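PDB 3ICJ: amidohydrolase 3 domain-containing protein from Pyrococcus furiosus, which binds a pair of zinc ions and probably hydrolyses carbon-nitrogen bonds other than peptide bonds. Local coordinates for residues A[100-105]-A[431-436]; A[96-101]-A[236-241]. All blocks are in the same frame, centred on the assembly; numbering follows the deposited sequence.

Contact 1: A[100-105]-A[431-436]; sequences SHLHLD and FSTDSP. With ZN (zinc ion), chain B.
H101, H103 and D434 meet at one zinc ion. The metal is held by H101 NE2 at 2.3 Å, by H103 NE2 at 2.3 Å and by D434 OD1 at 2.4 Å. The carboxylate of D434 runs alongside the H101 ring, with the two planes 80° apart. It meets the H103 ring at the edge, with OD1 in the ring plane. With CG anti to the backbone N (chi1 -176°), H101 reaches out to the metal. With NE2 on the zinc and ND1 hydrogen-bonded to E372, the H101 ring is held at both nitrogens.

Backbone bonds run along the two segments. S100 N donates to F431 O at 3.3 Å. D434 N donates weakly to H101 O. H103 N donates to S435 O at 2.9 Å, nearly in line with the carbonyl. Next to D434, T433 OG1 accepts from S435 N in an ST turn and is hydrogen-bonded to D99.

S432 CB sits 3.4 Å from H101 N. S432 OG touches H101 CB at 3.5 Å and is hydrogen-bonded to Q395 and S393. L102 CB rests against S435 O at 3.6 Å. The HxH pair at the end of the first barrel strand and the aspartate after the last are the metal-binding signature of the amidohydrolase superfamily.

Contact 2: A[96-101]-A[236-241]; sequences AFFDSH and VHSVGF. With ZN (zinc ion), chain B.
D99 and G240 share the shortest of three backbone hydrogen bonds that join two neighbouring parallel strands of the (beta/alpha)8-type barrel of the amidohydrolase superfamily. G240 N donates to D99 O at 2.8 Å, in the carbonyl plane. D99 N donates to S238 O at 3.0 Å, and H237 N to F97 O at 3.1 Å. The short strand axes run 4.8 Å apart and 16° from parallel. A water adds a bridge, donating to F97 O and lying 2.6 Å from S238 OG. That hydroxyl is also bonded to N264.

D99 OD1 accepts from H101 N through its anti lone pair, forming an Asx turn where the chain turns its corner. OD2 is bonded to T433, so both carboxylate oxygens are satisfied.

V236 packs on the same side of the sheet as F97 and D99. Its CG2 touches F97 CB, and its CG1 faces D99 CB at 4.0 Å. The F97 ring meets Y470 edge to face. G240 has no side chain, and its CA lies close against S100 O.

Two CH-pi contacts complete the packing. A96 CB lies over one face of the H237 ring, displaced toward the rim, while H237 ND1 is bonded to E493. F98, with CG anti to the backbone N (chi1 -169°), lays one ring face over S238, whose CB stands 3.6 Å from the ring plane, over its centre.

Overall arrangement
Contacts 1 and 2 both start from strand 92-102 and share S100 and H101. Their centres lie 8 Å apart. Contact 2 pairs this strand with 236-244, its neighbour in the sheet. Contact 1 joins the end of the same strand to the loop after strand 429-431. D99 OD2 links the two, 2.8 Å from T433 OG1 in a probable hydrogen bond. L102 N is probably hydrogen-bonded to G240 O at 2.9 Å, so the strand pairing runs on beyond S100. The zinc of contact 1 has K296, a carboxylated lysine, as its fourth ligand. K296 also binds the second zinc, together with H348 and H373. The nearest atom of the H101 side chain is about 4 Å from that zinc.

Contact 1: A[100-105]-A[431-436]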
ATOM      1  N   SER A 100       3.144  -3.934  -3.838  1.00 34.58           N
ATOM      2  CA  SER A 100       4.034  -4.356  -2.757  1.00 34.08           C
ATOM      3  C   SER A 100       3.864  -3.578  -1.433  1.00 36.32           C
ATOM      4  O   SER A 100       4.495  -3.922  -0.444  1.00 36.81           O
ATOM      5  CB  SER A 100       5.491  -4.360  -3.219  1.00 34.93           C
ATOM      6  OG  SER A 100       5.806  -3.177  -3.921  1.00 41.87           O
ATOM      7  N   HIS A 101       3.019  -2.541  -1.423  1.00 36.42           N
ATOM      8  CA  HIS A 101       2.797  -1.716  -0.222  1.00 41.05           C
ATOM      9  C   HIS A 101       1.429  -1.050  -0.227  1.00 39.75           C
ATOM     10  O   HIS A 101       1.221  -0.050  -0.923  1.00 41.86           O
ATOM     11  CB  HIS A 101       3.902  -0.639  -0.131  1.00 42.39           C
ATOM     12  CG  HIS A 101       3.855   0.218   1.098  1.00 41.05           C
ATOM     13  ND1 HIS A 101       4.940   0.362   1.935  1.00 48.39           N
ATOM     14  CD2 HIS A 101       2.880   1.015   1.605  1.00 44.97           C
ATOM     15  CE1 HIS A 101       4.626   1.187   2.920  1.00 42.41           C
ATOM     16  NE2 HIS A 101       3.384   1.599   2.742  1.00 37.90           N
ATOM     17  N   LEU A 102       0.509  -1.561   0.586  1.00 41.14           N
ATOM     18  CA  LEU A 102      -0.727  -0.846   0.826  1.00 37.36           C
ATOM     19  C   LEU A 102      -1.347  -1.191   2.181  1.00 43.28           C
ATOM     20  O   LEU A 102      -0.874  -2.085   2.897  1.00 38.39           O
ATOM     21  CB  LEU A 102      -1.731  -1.028  -0.336  1.00 38.40           C
ATOM     22  CG  LEU A 102      -2.044  -2.412  -0.904  1.00 49.79           C
ATOM     23  CD1 LEU A 102      -2.732  -3.261   0.152  1.00 45.93           C
ATOM     24  CD2 LEU A 102      -2.945  -2.257  -2.126  1.00 40.94           C
ATOM     25  N   HIS A 103      -2.438  -0.508   2.504  1.00 42.14           N
ATOM     26  CA  HIS A 103      -3.106  -0.712   3.784  1.00 41.35           C
ATOM     27  C   HIS A 103      -4.522  -1.150   3.511  1.00 32.73           C
ATOM     28  O   HIS A 103      -5.399  -0.321   3.267  1.00 37.38           O
ATOM     29  CB  HIS A 103      -3.055   0.565   4.611  1.00 39.70           C
ATOM     30  CG  HIS A 103      -1.665   1.084   4.807  1.00 48.50           C
ATOM     31  ND1 HIS A 103      -0.883   0.721   5.884  1.00 52.60           N
ATOM     32  CD2 HIS A 103      -0.905   1.910   4.049  1.00 49.26           C
ATOM     33  CE1 HIS A 103       0.296   1.310   5.786  1.00 44.26           C
ATOM     34  NE2 HIS A 103       0.311   2.032   4.680  1.00 52.57           N
ATOM     35  N   LEU A 104      -4.733  -2.471   3.529  1.00 37.74           N
ATOM     36  CA  LEU A 104      -6.027  -3.069   3.170  1.00 37.23           C
ATOM     37  C   LEU A 104      -7.153  -2.610   4.090  1.00 37.22           C
ATOM     38  O   LEU A 104      -8.266  -2.376   3.626  1.00 40.95           O
ATOM     39  CB  LEU A 104      -5.970  -4.617   3.208  1.00 35.02           C
ATOM     40  CG  LEU A 104      -5.245  -5.379   2.120  1.00 42.72           C
ATOM     41  CD1 LEU A 104      -5.377  -6.879   2.346  1.00 38.53           C
ATOM     42  CD2 LEU A 104      -5.815  -4.998   0.768  1.00 40.28           C
ATOM     43  N   ASP A 105      -6.880  -2.510   5.395  1.00 38.35           N
ATOM     44  CA  ASP A 105      -7.909  -2.034   6.339  1.00 39.57           C
ATOM     45  C   ASP A 105      -8.326  -0.577   6.051  1.00 40.47           C
ATOM     46  O   ASP A 105      -9.523  -0.259   5.946  1.00 36.74           O
ATOM     47  CB  ASP A 105      -7.487  -2.232   7.821  1.00 40.08           C
ATOM     48  CG  ASP A 105      -6.042  -1.755   8.132  1.00 48.20           C
ATOM     49  OD1 ASP A 105      -5.295  -1.261   7.242  1.00 42.95           O
ATOM     50  OD2 ASP A 105      -5.640  -1.906   9.306  1.00 42.16           O
ATOM     51  N   PHE A 431       6.703  -1.817  -7.438  1.00 35.39           N
ATOM     52  CA  PHE A 431       5.750  -0.731  -7.501  1.00 38.03           C
ATOM     53  C   PHE A 431       4.571  -0.958  -6.582  1.00 41.42           C
ATOM     54  O   PHE A 431       4.121  -2.096  -6.387  1.00 37.56           O
ATOM     55  CB  PHE A 431       5.248  -0.496  -8.928  1.00 36.60           C
ATOM     56  CG  PHE A 431       6.211   0.265  -9.817  1.00 39.63           C
ATOM     57  CD1 PHE A 431       7.398   0.813  -9.320  1.00 37.13           C
ATOM     58  CD2 PHE A 431       5.910   0.438 -11.166  1.00 38.51           C
ATOM     59  CE1 PHE A 431       8.269   1.518 -10.166  1.00 45.48           C
ATOM     60  CE2 PHE A 431       6.769   1.143 -12.011  1.00 35.75           C
ATOM     61  CZ  PHE A 431       7.950   1.688 -11.507  1.00 40.48           C
ATOM     62  N   SER A 432       4.079   0.148  -6.032  1.00 40.26           N
ATOM     63  CA  SER A 432       2.955   0.158  -5.120  1.00 46.29           C
ATOM     64  C   SER A 432       2.224   1.483  -5.196  1.00 49.55           C
ATOM     65  O   SER A 432       2.683   2.419  -5.849  1.00 46.96           O
ATOM     66  CB  SER A 432       3.409  -0.085  -3.679  1.00 49.30           C
ATOM     67  OG  SER A 432       4.500   0.747  -3.283  1.00 48.98           O
ATOM     68  N   THR A 433       1.087   1.552  -4.512  1.00 44.33           N
ATOM     69  CA  THR A 433       0.273   2.750  -4.490  1.00 44.35           C
ATOM     70  C   THR A 433       0.233   3.430  -3.128  1.00 48.00           C
ATOM     71  O   THR A 433      -0.074   4.627  -3.054  1.00 51.52           O
ATOM     72  CB  THR A 433      -1.168   2.433  -4.933  1.00 49.12           C
ATOM     73  OG1 THR A 433      -1.739   1.446  -4.059  1.00 48.28           O
ATOM     74  CG2 THR A 433      -1.163   1.891  -6.350  1.00 44.32           C
ATOM     75  N   ASP A 434       0.513   2.667  -2.057  1.00 43.86           N
ATOM     76  CA  ASP A 434       0.331   3.119  -0.667  1.00 42.38           C
ATOM     77  C   ASP A 434      -1.146   3.444  -0.457  1.00 43.24           C
ATOM     78  O   ASP A 434      -1.490   4.338   0.313  1.00 44.98           O
ATOM     79  CB  ASP A 434       1.251   4.314  -0.308  1.00 49.83           C
ATOM     80  CG  ASP A 434       1.398   4.532   1.208  1.00 54.38           C
ATOM     81  OD1 ASP A 434       0.845   3.744   2.009  1.00 43.65           O
ATOM     82  OD2 ASP A 434       2.069   5.508   1.596  1.00 53.82           O
ATOM     83  N   SER A 435      -2.001   2.703  -1.169  1.00 44.09           N
ATOM     84  CA  SER A 435      -3.457   2.868  -1.120  1.00 46.40           C
ATOM     85  C   SER A 435      -3.904   2.745   0.351  1.00 50.51           C
ATOM     86  O   SER A 435      -3.404   1.846   1.081  1.00 45.87           O
ATOM     87  CB  SER A 435      -4.135   1.834  -2.040  1.00 43.32           C
ATOM     88  OG  SER A 435      -5.542   1.938  -2.028  1.00 56.82           O
ATOM     89  N   PRO A 436      -4.812   3.656   0.804  1.00 49.98           N
ATOM     90  CA  PRO A 436      -5.597   4.617  -0.006  1.00 53.17           C
ATOM     91  C   PRO A 436      -5.003   6.019  -0.222  1.00 50.37           C
ATOM     92  O   PRO A 436      -5.741   6.918  -0.617  1.00 51.34           O
ATOM     93  CB  PRO A 436      -6.912   4.729   0.776  1.00 43.56           C
ATOM     94  CG  PRO A 436      -6.508   4.489   2.206  1.00 50.45           C
ATOM     95  CD  PRO A 436      -5.163   3.768   2.229  1.00 45.15           C
TER
HETATM   96 ZN    ZN B 601       2.185   3.151   3.928  0.50 50.64          ZN

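Contact 2: A[96-101]-A[236-241]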
ATOM      1  N   ALA A  96      -0.696 -11.209 -12.987  1.00 36.53           N
ATOM      2  CA  ALA A  96      -1.491 -10.247 -12.256  1.00 35.24           C
ATOM      3  C   ALA A  96      -0.591  -9.250 -11.520  1.00 37.81           C
ATOM      4  O   ALA A  96       0.579  -9.542 -11.222  1.00 34.71           O
ATOM      5  CB  ALA A  96      -2.448 -10.947 -11.286  1.00 29.00           C
ATOM      6  N   PHE A  97      -1.133  -8.061 -11.278  1.00 32.18           N
ATOM      7  CA  PHE A  97      -0.401  -7.033 -10.554  1.00 34.26           C
ATOM      8  C   PHE A  97      -0.144  -7.469  -9.119  1.00 31.05           C
ATOM      9  O   PHE A  97      -0.923  -8.226  -8.540  1.00 35.27           O
ATOM     10  CB  PHE A  97      -1.145  -5.700 -10.592  1.00 32.46           C
ATOM     11  CG  PHE A  97      -1.173  -5.072 -11.961  1.00 37.04           C
ATOM     12  CD1 PHE A  97      -0.032  -4.495 -12.492  1.00 42.16           C
ATOM     13  CD2 PHE A  97      -2.342  -5.089 -12.727  1.00 34.77           C
ATOM     14  CE1 PHE A  97      -0.036  -3.932 -13.779  1.00 36.32           C
ATOM     15  CE2 PHE A  97      -2.364  -4.497 -14.014  1.00 35.43           C
ATOM     16  CZ  PHE A  97      -1.200  -3.933 -14.532  1.00 37.02           C
ATOM     17  N   PHE A  98       0.961  -6.983  -8.579  1.00 34.41           N
ATOM     18  CA  PHE A  98       1.378  -7.267  -7.226  1.00 34.83           C
ATOM     19  C   PHE A  98       1.691  -5.887  -6.673  1.00 38.03           C
ATOM     20  O   PHE A  98       2.684  -5.271  -7.075  1.00 35.27           O
ATOM     21  CB  PHE A  98       2.637  -8.160  -7.267  1.00 36.52           C
ATOM     22  CG  PHE A  98       3.043  -8.773  -5.927  1.00 39.93           C
ATOM     23  CD1 PHE A  98       3.440 -10.103  -5.870  1.00 39.03           C
ATOM     24  CD2 PHE A  98       3.009  -8.042  -4.734  1.00 33.98           C
ATOM     25  CE1 PHE A  98       3.829 -10.694  -4.652  1.00 40.47           C
ATOM     26  CE2 PHE A  98       3.390  -8.624  -3.510  1.00 42.41           C
ATOM     27  CZ  PHE A  98       3.792  -9.955  -3.472  1.00 36.73           C
ATOM     28  N   ASP A  99       0.832  -5.390  -5.776  1.00 33.58           N
ATOM     29  CA  ASP A  99       1.056  -4.115  -5.103  1.00 37.30           C
ATOM     30  C   ASP A  99       1.883  -4.358  -3.836  1.00 39.89           C
ATOM     31  O   ASP A  99       1.396  -4.919  -2.852  1.00 36.50           O
ATOM     32  CB  ASP A  99      -0.303  -3.454  -4.772  1.00 41.37           C
ATOM     33  CG  ASP A  99      -0.174  -1.990  -4.343  1.00 41.93           C
ATOM     34  OD1 ASP A  99       0.703  -1.663  -3.537  1.00 39.09           O
ATOM     35  OD2 ASP A  99      -0.982  -1.149  -4.778  1.00 44.41           O
ATOM     36  N   SER A 100       3.144  -3.934  -3.838  1.00 34.58           N
ATOM     37  CA  SER A 100       4.034  -4.356  -2.757  1.00 34.08           C
ATOM     38  C   SER A 100       3.864  -3.578  -1.433  1.00 36.32           C
ATOM     39  O   SER A 100       4.495  -3.922  -0.444  1.00 36.81           O
ATOM     40  CB  SER A 100       5.491  -4.360  -3.219  1.00 34.93           C
ATOM     41  OG  SER A 100       5.806  -3.177  -3.921  1.00 41.87           O
ATOM     42  N   HIS A 101       3.019  -2.541  -1.423  1.00 36.42           N
ATOM     43  CA  HIS A 101       2.797  -1.716  -0.222  1.00 41.05           C
ATOM     44  C   HIS A 101       1.429  -1.050  -0.227  1.00 39.75           C
ATOM     45  O   HIS A 101       1.221  -0.050  -0.923  1.00 41.86           O
ATOM     46  CB  HIS A 101       3.902  -0.639  -0.131  1.00 42.39           C
ATOM     47  CG  HIS A 101       3.855   0.218   1.098  1.00 41.05           C
ATOM     48  ND1 HIS A 101       4.940   0.362   1.935  1.00 48.39           N
ATOM     49  CD2 HIS A 101       2.880   1.015   1.605  1.00 44.97           C
ATOM     50  CE1 HIS A 101       4.626   1.187   2.920  1.00 42.41           C
ATOM     51  NE2 HIS A 101       3.384   1.599   2.742  1.00 37.90           N
ATOM     52  N   VAL A 236      -5.303  -6.788  -9.351  1.00 30.92           N
ATOM     53  CA  VAL A 236      -4.271  -6.962  -8.328  1.00 32.93           C
ATOM     54  C   VAL A 236      -4.618  -8.207  -7.506  1.00 32.97           C
ATOM     55  O   VAL A 236      -5.683  -8.272  -6.857  1.00 39.54           O
ATOM     56  CB  VAL A 236      -4.158  -5.707  -7.374  1.00 33.00           C
ATOM     57  CG1 VAL A 236      -3.075  -5.908  -6.303  1.00 39.94           C
ATOM     58  CG2 VAL A 236      -3.910  -4.429  -8.172  1.00 36.26           C
ATOM     59  N   HIS A 237      -3.742  -9.202  -7.551  1.00 31.79           N
ATOM     60  CA  HIS A 237      -4.006 -10.487  -6.881  1.00 32.68           C
ATOM     61  C   HIS A 237      -3.112 -10.755  -5.673  1.00 34.92           C
ATOM     62  O   HIS A 237      -3.290 -11.770  -5.008  1.00 34.24           O
ATOM     63  CB  HIS A 237      -3.839 -11.657  -7.857  1.00 34.37           C
ATOM     64  CG  HIS A 237      -4.873 -11.723  -8.938  1.00 37.42           C
ATOM     65  ND1 HIS A 237      -5.110 -12.878  -9.651  1.00 35.02           N
ATOM     66  CD2 HIS A 237      -5.685 -10.778  -9.474  1.00 38.28           C
ATOM     67  CE1 HIS A 237      -6.049 -12.654 -10.556  1.00 41.19           C
ATOM     68  NE2 HIS A 237      -6.403 -11.382 -10.479  1.00 33.27           N
ATOM     69  N   SER A 238      -2.122  -9.890  -5.432  1.00 35.14           N
ATOM     70  CA  SER A 238      -1.191 -10.049  -4.298  1.00 37.25           C
ATOM     71  C   SER A 238      -0.812  -8.679  -3.758  1.00 38.81           C
ATOM     72  O   SER A 238      -0.687  -7.722  -4.535  1.00 36.04           O
ATOM     73  CB  SER A 238       0.093 -10.815  -4.705  1.00 36.58           C
ATOM     74  OG  SER A 238      -0.161 -11.899  -5.589  1.00 35.10           O
ATOM     75  N   VAL A 239      -0.649  -8.573  -2.437  1.00 34.04           N
ATOM     76  CA  VAL A 239      -0.364  -7.299  -1.784  1.00 36.28           C
ATOM     77  C   VAL A 239       0.649  -7.465  -0.661  1.00 40.68           C
ATOM     78  O   VAL A 239       0.695  -8.506   0.005  1.00 37.01           O
ATOM     79  CB  VAL A 239      -1.631  -6.576  -1.208  1.00 38.51           C
ATOM     80  CG1 VAL A 239      -2.580  -6.143  -2.325  1.00 41.51           C
ATOM     81  CG2 VAL A 239      -2.373  -7.449  -0.200  1.00 37.59           C
ATOM     82  N   GLY A 240       1.489  -6.456  -0.475  1.00 37.79           N
ATOM     83  CA  GLY A 240       2.221  -6.340   0.776  1.00 35.58           C
ATOM     84  C   GLY A 240       1.333  -5.490   1.646  1.00 37.18           C
ATOM     85  O   GLY A 240       1.090  -4.313   1.335  1.00 36.52           O
ATOM     86  N   PHE A 241       0.789  -6.085   2.705  1.00 38.90           N
ATOM     87  CA  PHE A 241      -0.086  -5.360   3.634  1.00 34.81           C
ATOM     88  C   PHE A 241       0.772  -4.833   4.796  1.00 37.54           C
ATOM     89  O   PHE A 241       1.241  -5.615   5.643  1.00 35.22           O
ATOM     90  CB  PHE A 241      -1.210  -6.317   4.071  1.00 38.11           C
ATOM     91  CG  PHE A 241      -2.257  -5.732   5.021  1.00 35.16           C
ATOM     92  CD1 PHE A 241      -2.272  -4.380   5.407  1.00 33.86           C
ATOM     93  CD2 PHE A 241      -3.264  -6.561   5.488  1.00 35.31           C
ATOM     94  CE1 PHE A 241      -3.254  -3.886   6.278  1.00 34.85           C
ATOM     95  CE2 PHE A 241      -4.267  -6.091   6.360  1.00 30.87           C
ATOM     96  CZ  PHE A 241      -4.268  -4.735   6.746  1.00 37.04           C
TER
HETATM   97 ZN    ZN B 601       2.185   3.151   3.928  0.50 50.64          ZN
HETATM   98  O   HOH W   1      -0.178 -11.045  -8.093  1.00 35.91           O